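Local atomic coordinates of beta-porphyranase A (Bacteroides plebeius, PDB entry 4AW7), a protein that hydrolyses the sulfated red-algal polysaccharide porphyran at the linkages between beta-D-galactopyranose and alpha-L-galactopyranose-6-sulfate. Residues N298-F302 with A396-L400; S378-I382 with N535-Y539. All coordinates share one frame; numbering follows the deposited sequence.

Both interactions belong to the scaffold that joins the parts of this glycosidase, away from its sugar-binding cleft. Interaction 1 sets helix 293-305 of the catalytic barrel against strand 392-399 of the first beta-sandwich domain; interaction 2 closes a calcium site between the turn leading into strand 382-389 and a loop of the C-terminal domain. Their centres lie about 11 Å apart, and they touch through L400, whose backbone N is 2.8 Å from D381 O, a probable hydrogen bond. The L400 side chain, which lies about 6 Å from the calcium ion, reaches both ways: CD1 rests 3.8 Å from K537 CB, while CD2 packs beside H299.

Interaction 1: residues N298-F302 with A396-L400; sequences NHFLF and ALDNL
The seam between the catalytic (beta/alpha) barrel and the first beta-sandwich domain runs here, where H299 and F302, one turn of helix 293-305 apart, meet D398 on strand 392-399. The helix and strand segments pass at an angle of 121° with their axes 8.8 Å apart, so side chains rather than backbones fill the gap. At the polar end H299 ND1 donates to D398 OD2 over 2.6 Å. The bond is nearly straight, 170° at the hydrogen, lies in the imidazole plane and uses the syn lone pair of the carboxylate, although ring and carboxylate planes are twisted well apart. D398 can reach the helix because its CG stands anti to the backbone N (chi1 -176°), which carries the carboxylate out from the strand. On the far side of the imidazole, NE2 is bonded to N453 OD1, which fixes the rotation of the ring. CE1 lies 3.3 Å from N399 O, and L400 CD2 comes within 3.5 Å of ND1, an apolar neighbour beside the polar pair. The other half is greasy: D398 CB sits over one face of the F302 ring in a CH-pi contact, 3.8 Å from its centroid and displaced toward the rim at CE1. F302 CZ also meets A396 CB at 3.8 Å, and A396 O lies at the ring edge near CE2. The carboxylate is itself shared, OD1 with T455 OG1 and OD2 also with Q383 NE2, from the strands flanking 392-399. This buried acid is thus gripped by three side chains, and with NE2 facing the amide oxygen of N453 the imidazole probably carries a proton on both nitrogens, a positive charge that the acid would stabilise.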
loop_
_atom_site.group_PDB
_atom_site.type_symbol
_atom_site.label_atom_id
_atom_site.label_comp_id
_atom_site.label_asym_id
_atom_site.label_seq_id
_atom_site.Cartn_x
_atom_site.Cartn_y
_atom_site.Cartn_z
ATOM N N ASN A 298 -0.494 9.895 4.498
ATOM C CA ASN A 298 -1.945 10.012 4.536
ATOM C C ASN A 298 -2.608 9.723 3.201
ATOM O O ASN A 298 -3.612 9.006 3.116
ATOM C CB ASN A 298 -2.345 11.367 5.092
ATOM C CG ASN A 298 -2.272 11.431 6.614
ATOM O OD1 ASN A 298 -2.617 10.464 7.292
ATOM N ND2 ASN A 298 -1.822 12.585 7.149
ATOM N N HIS A 299 -2.069 10.276 2.112
ATOM C CA HIS A 299 -2.745 10.065 0.840
ATOM C C HIS A 299 -2.789 8.593 0.423
ATOM O O HIS A 299 -3.790 8.101 -0.124
ATOM C CB HIS A 299 -2.087 10.867 -0.285
ATOM C CG HIS A 299 -2.168 12.351 -0.129
ATOM N ND1 HIS A 299 -3.306 13.015 0.272
ATOM C CD2 HIS A 299 -1.253 13.305 -0.391
ATOM C CE1 HIS A 299 -3.070 14.316 0.258
ATOM N NE2 HIS A 299 -1.833 14.518 -0.144
ATOM N N PHE A 300 -1.711 7.862 0.668
ATOM C CA PHE A 300 -1.665 6.449 0.350
ATOM C C PHE A 300 -2.497 5.610 1.333
ATOM O O PHE A 300 -3.073 4.605 0.952
ATOM C CB PHE A 300 -0.235 5.892 0.354
ATOM C CG PHE A 300 0.592 6.317 -0.833
ATOM C CD1 PHE A 300 0.230 5.990 -2.150
ATOM C CD2 PHE A 300 1.758 7.021 -0.646
ATOM C CE1 PHE A 300 1.018 6.362 -3.187
ATOM C CE2 PHE A 300 2.576 7.394 -1.705
ATOM C CZ PHE A 300 2.204 7.101 -2.995
ATOM N N LEU A 301 -2.552 6.030 2.587
ATOM C CA LEU A 301 -3.190 5.247 3.626
ATOM C C LEU A 301 -4.632 4.925 3.286
ATOM O O LEU A 301 -5.090 3.819 3.506
ATOM C CB LEU A 301 -3.117 5.995 4.961
ATOM C CG LEU A 301 -3.787 5.367 6.168
ATOM C CD1 LEU A 301 -3.130 4.026 6.541
ATOM C CD2 LEU A 301 -3.726 6.341 7.341
ATOM N N PHE A 302 -5.364 5.893 2.766
ATOM C CA PHE A 302 -6.788 5.671 2.535
ATOM C C PHE A 302 -7.008 4.627 1.441
ATOM O O PHE A 302 -7.915 3.784 1.564
ATOM C CB PHE A 302 -7.499 6.990 2.159
ATOM C CG PHE A 302 -7.735 7.943 3.320
ATOM C CD1 PHE A 302 -6.683 8.614 3.952
ATOM C CD2 PHE A 302 -9.015 8.196 3.780
ATOM C CE1 PHE A 302 -6.898 9.451 5.009
ATOM C CE2 PHE A 302 -9.235 9.049 4.819
ATOM C CZ PHE A 302 -8.172 9.690 5.444
ATOM N N ALA A 396 -12.610 10.069 9.124
ATOM C CA ALA A 396 -11.395 10.630 8.560
ATOM C C ALA A 396 -11.612 11.087 7.136
ATOM O O ALA A 396 -12.306 10.414 6.382
ATOM C CB ALA A 396 -10.220 9.620 8.620
ATOM N N LEU A 397 -10.979 12.209 6.796
ATOM C CA LEU A 397 -11.046 12.804 5.445
ATOM C C LEU A 397 -9.663 13.226 5.006
ATOM O O LEU A 397 -8.898 13.792 5.781
ATOM C CB LEU A 397 -11.986 14.031 5.415
ATOM C CG LEU A 397 -13.406 13.789 5.896
ATOM C CD1 LEU A 397 -13.534 14.079 7.378
ATOM C CD2 LEU A 397 -14.414 14.535 4.992
ATOM N N ASP A 398 -9.397 13.043 3.729
ATOM C CA ASP A 398 -8.132 13.455 3.104
ATOM C C ASP A 398 -8.417 14.135 1.774
ATOM O O ASP A 398 -9.283 13.672 1.047
ATOM C CB ASP A 398 -7.251 12.216 2.858
ATOM C CG ASP A 398 -5.900 12.555 2.297
ATOM O OD1 ASP A 398 -5.149 13.273 2.959
ATOM O OD2 ASP A 398 -5.595 12.061 1.186
ATOM N N ASN A 399 -7.725 15.197 1.464
ATOM C CA ASN A 399 -7.932 15.915 0.195
ATOM C C ASN A 399 -6.762 15.664 -0.763
ATOM O O ASN A 399 -5.659 16.171 -0.533
ATOM C CB ASN A 399 -8.107 17.415 0.471
ATOM C CG ASN A 399 -8.400 18.225 -0.787
ATOM O OD1 ASN A 399 -8.514 17.678 -1.863
ATOM N ND2 ASN A 399 -8.569 19.528 -0.617
ATOM N N LEU A 400 -7.020 14.920 -1.829
ATOM C CA LEU A 400 -6.050 14.643 -2.882
ATOM C C LEU A 400 -5.942 15.751 -3.932
ATOM O O LEU A 400 -5.069 15.669 -4.809
ATOM C CB LEU A 400 -6.384 13.344 -3.605
ATOM C CG LEU A 400 -6.248 12.026 -2.836
ATOM C CD1 LEU A 400 -7.017 10.941 -3.579
ATOM C CD2 LEU A 400 -4.812 11.641 -2.630
#

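Interaction 2: residues S378-I382 with N535-Y539; sequences SNPDI and NWKGY. With CA (calcium ion), chain C.
D381 grips a calcium ion with both carboxylate oxygens, OD1 at 2.5 Å and OD2 at 2.6 Å, and the 535-539 loop wraps round the same ion with N535 OD1 and the backbone oxygens of W536 and G538. Three waters complete a shell of eight oxygens. D381 is held by hydrogen bonds as well. G538 N gives its hydrogen to OD1 over 2.8 Å, meeting it nearly along the C-O bond although the hydrogen bond is bent, 131° at the hydrogen. The amide of N535 works at both ends: while OD1 coordinates calcium, ND2 donates to D381 OD2 over 3.0 Å, with the acceptor exactly in the amide plane but approached from 56° above the carboxylate plane. N535 CG stands anti to the backbone N (chi1 -167°), which sends the amide across to the acid and the ion together. The D381 turn is braced from its own side, for N379 OD1 accepts from D381 N at 2.9 Å in an Asx turn, within a type I turn running from N379 to I382. Beyond the ion the contact turns to packing round P380. The P380 ring leans on the 535-537 backbone, its CG 3.9 Å from W536 CA and its CD beside the N535 amide. K537 lays CG against P380 O at 3.4 Å and bends at the end of its chain so that NZ holds a water which in turn donates to that carbonyl. Behind W536, NE1 bonds to Y539 O and the indole meets F547 edge-to-face. One ion thus ties two domains together: its charge probably offsets the crowding of acid, amide and carbonyl oxygens, which would otherwise repel one another so close together.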
loop_
_atom_site.group_PDB
_atom_site.type_symbol
_atom_site.label_atom_id
_atom_site.label_comp_id
_atom_site.label_asym_id
_atom_site.label_seq_id
_atom_site.Cartn_x
_atom_site.Cartn_y
_atom_site.Cartn_z
ATOM N N SER A 378 -18.840 12.002 -2.573
ATOM C CA SER A 378 -19.197 12.310 -3.966
ATOM C C SER A 378 -18.039 12.753 -4.823
ATOM O O SER A 378 -18.071 12.593 -6.042
ATOM C CB SER A 378 -20.283 13.391 -3.957
ATOM O OG SER A 378 -19.781 14.644 -3.550
ATOM N N ASN A 379 -16.988 13.298 -4.222
ATOM C CA ASN A 379 -15.825 13.794 -4.948
ATOM C C ASN A 379 -14.686 12.787 -4.752
ATOM O O ASN A 379 -14.254 12.568 -3.619
ATOM C CB ASN A 379 -15.448 15.164 -4.381
ATOM C CG ASN A 379 -14.232 15.801 -5.067
ATOM O OD1 ASN A 379 -13.480 15.130 -5.771
ATOM N ND2 ASN A 379 -13.998 17.100 -4.798
ATOM N N PRO A 380 -14.176 12.179 -5.840
ATOM C CA PRO A 380 -13.117 11.195 -5.660
ATOM C C PRO A 380 -11.822 11.730 -5.091
ATOM O O PRO A 380 -11.000 10.953 -4.592
ATOM C CB PRO A 380 -12.905 10.615 -7.069
ATOM C CG PRO A 380 -13.392 11.636 -7.945
ATOM C CD PRO A 380 -14.539 12.336 -7.263
ATOM N N ASP A 381 -11.601 13.031 -5.132
ATOM C CA ASP A 381 -10.460 13.619 -4.457
ATOM C C ASP A 381 -10.594 13.677 -2.961
ATOM O O ASP A 381 -9.566 13.892 -2.300
ATOM C CB ASP A 381 -10.175 15.016 -4.991
ATOM C CG ASP A 381 -9.746 15.003 -6.415
ATOM O OD1 ASP A 381 -8.833 14.223 -6.756
ATOM O OD2 ASP A 381 -10.241 15.796 -7.249
ATOM N N ILE A 382 -11.803 13.507 -2.420
ATOM C CA ILE A 382 -11.987 13.540 -0.975
ATOM C C ILE A 382 -12.127 12.083 -0.533
ATOM O O ILE A 382 -13.142 11.419 -0.759
ATOM C CB ILE A 382 -13.203 14.366 -0.580
ATOM C CG1 ILE A 382 -13.069 15.788 -1.072
ATOM C CG2 ILE A 382 -13.438 14.296 0.924
ATOM C CD1 ILE A 382 -11.852 16.546 -0.589
ATOM N N ASN A 535 -13.504 13.550 -13.285
ATOM C CA ASN A 535 -12.565 13.590 -12.176
ATOM C C ASN A 535 -12.247 12.176 -11.711
ATOM O O ASN A 535 -13.033 11.248 -11.871
ATOM C CB ASN A 535 -13.203 14.395 -11.024
ATOM C CG ASN A 535 -12.214 14.782 -9.947
ATOM O OD1 ASN A 535 -10.992 14.744 -10.158
ATOM N ND2 ASN A 535 -12.728 15.200 -8.802
ATOM N N TRP A 536 -11.061 12.030 -11.143
ATOM C CA TRP A 536 -10.545 10.806 -10.550
ATOM C C TRP A 536 -9.690 11.177 -9.333
ATOM O O TRP A 536 -9.441 12.333 -9.071
ATOM C CB TRP A 536 -9.748 9.956 -11.548
ATOM C CG TRP A 536 -8.675 10.707 -12.218
ATOM C CD1 TRP A 536 -7.430 10.986 -11.721
ATOM C CD2 TRP A 536 -8.730 11.312 -13.511
ATOM N NE1 TRP A 536 -6.710 11.721 -12.624
ATOM C CE2 TRP A 536 -7.491 11.951 -13.722
ATOM C CE3 TRP A 536 -9.721 11.421 -14.488
ATOM C CZ2 TRP A 536 -7.210 12.669 -14.891
ATOM C CZ3 TRP A 536 -9.422 12.116 -15.663
ATOM C CH2 TRP A 536 -8.175 12.720 -15.847
ATOM N N LYS A 537 -9.254 10.159 -8.598
ATOM C CA LYS A 537 -8.493 10.396 -7.385
ATOM C C LYS A 537 -7.155 11.078 -7.691
ATOM O O LYS A 537 -6.302 10.544 -8.429
ATOM C CB LYS A 537 -8.218 9.081 -6.671
ATOM C CG LYS A 537 -9.470 8.389 -6.152
ATOM C CD LYS A 537 -9.122 6.951 -5.764
ATOM C CE LYS A 537 -10.309 6.020 -5.533
ATOM N NZ LYS A 537 -10.945 6.329 -4.242
ATOM N N GLY A 538 -6.927 12.220 -7.081
ATOM C CA GLY A 538 -5.675 12.911 -7.248
ATOM C C GLY A 538 -5.556 13.595 -8.584
ATOM O O GLY A 538 -6.532 13.958 -9.235
ATOM N N TYR A 539 -4.313 13.851 -8.938
ATOM C CA TYR A 539 -4.018 14.819 -9.974
ATOM C C TYR A 539 -4.118 14.284 -11.383
ATOM O O TYR A 539 -4.311 13.102 -11.627
ATOM C CB TYR A 539 -2.683 15.541 -9.738
ATOM C CG TYR A 539 -1.416 14.909 -10.255
ATOM C CD1 TYR A 539 -1.153 13.556 -10.152
ATOM C CD2 TYR A 539 -0.485 15.690 -10.913
ATOM C CE1 TYR A 539 0.040 13.000 -10.635
ATOM C CE2 TYR A 539 0.690 15.149 -11.397
ATOM C CZ TYR A 539 0.969 13.812 -11.238
ATOM O OH TYR A 539 2.103 13.260 -11.729
HETATM CA CA CA C . -8.807 14.736 -9.148
HETATM O O HOH W 1 -11.370 8.840 -3.147
HETATM O O HOH W 2 -8.455 14.149 -11.466
HETATM O O HOH W 3 -7.355 16.545 -8.346
HETATM O O HOH W 4 -9.139 16.787 -10.579
#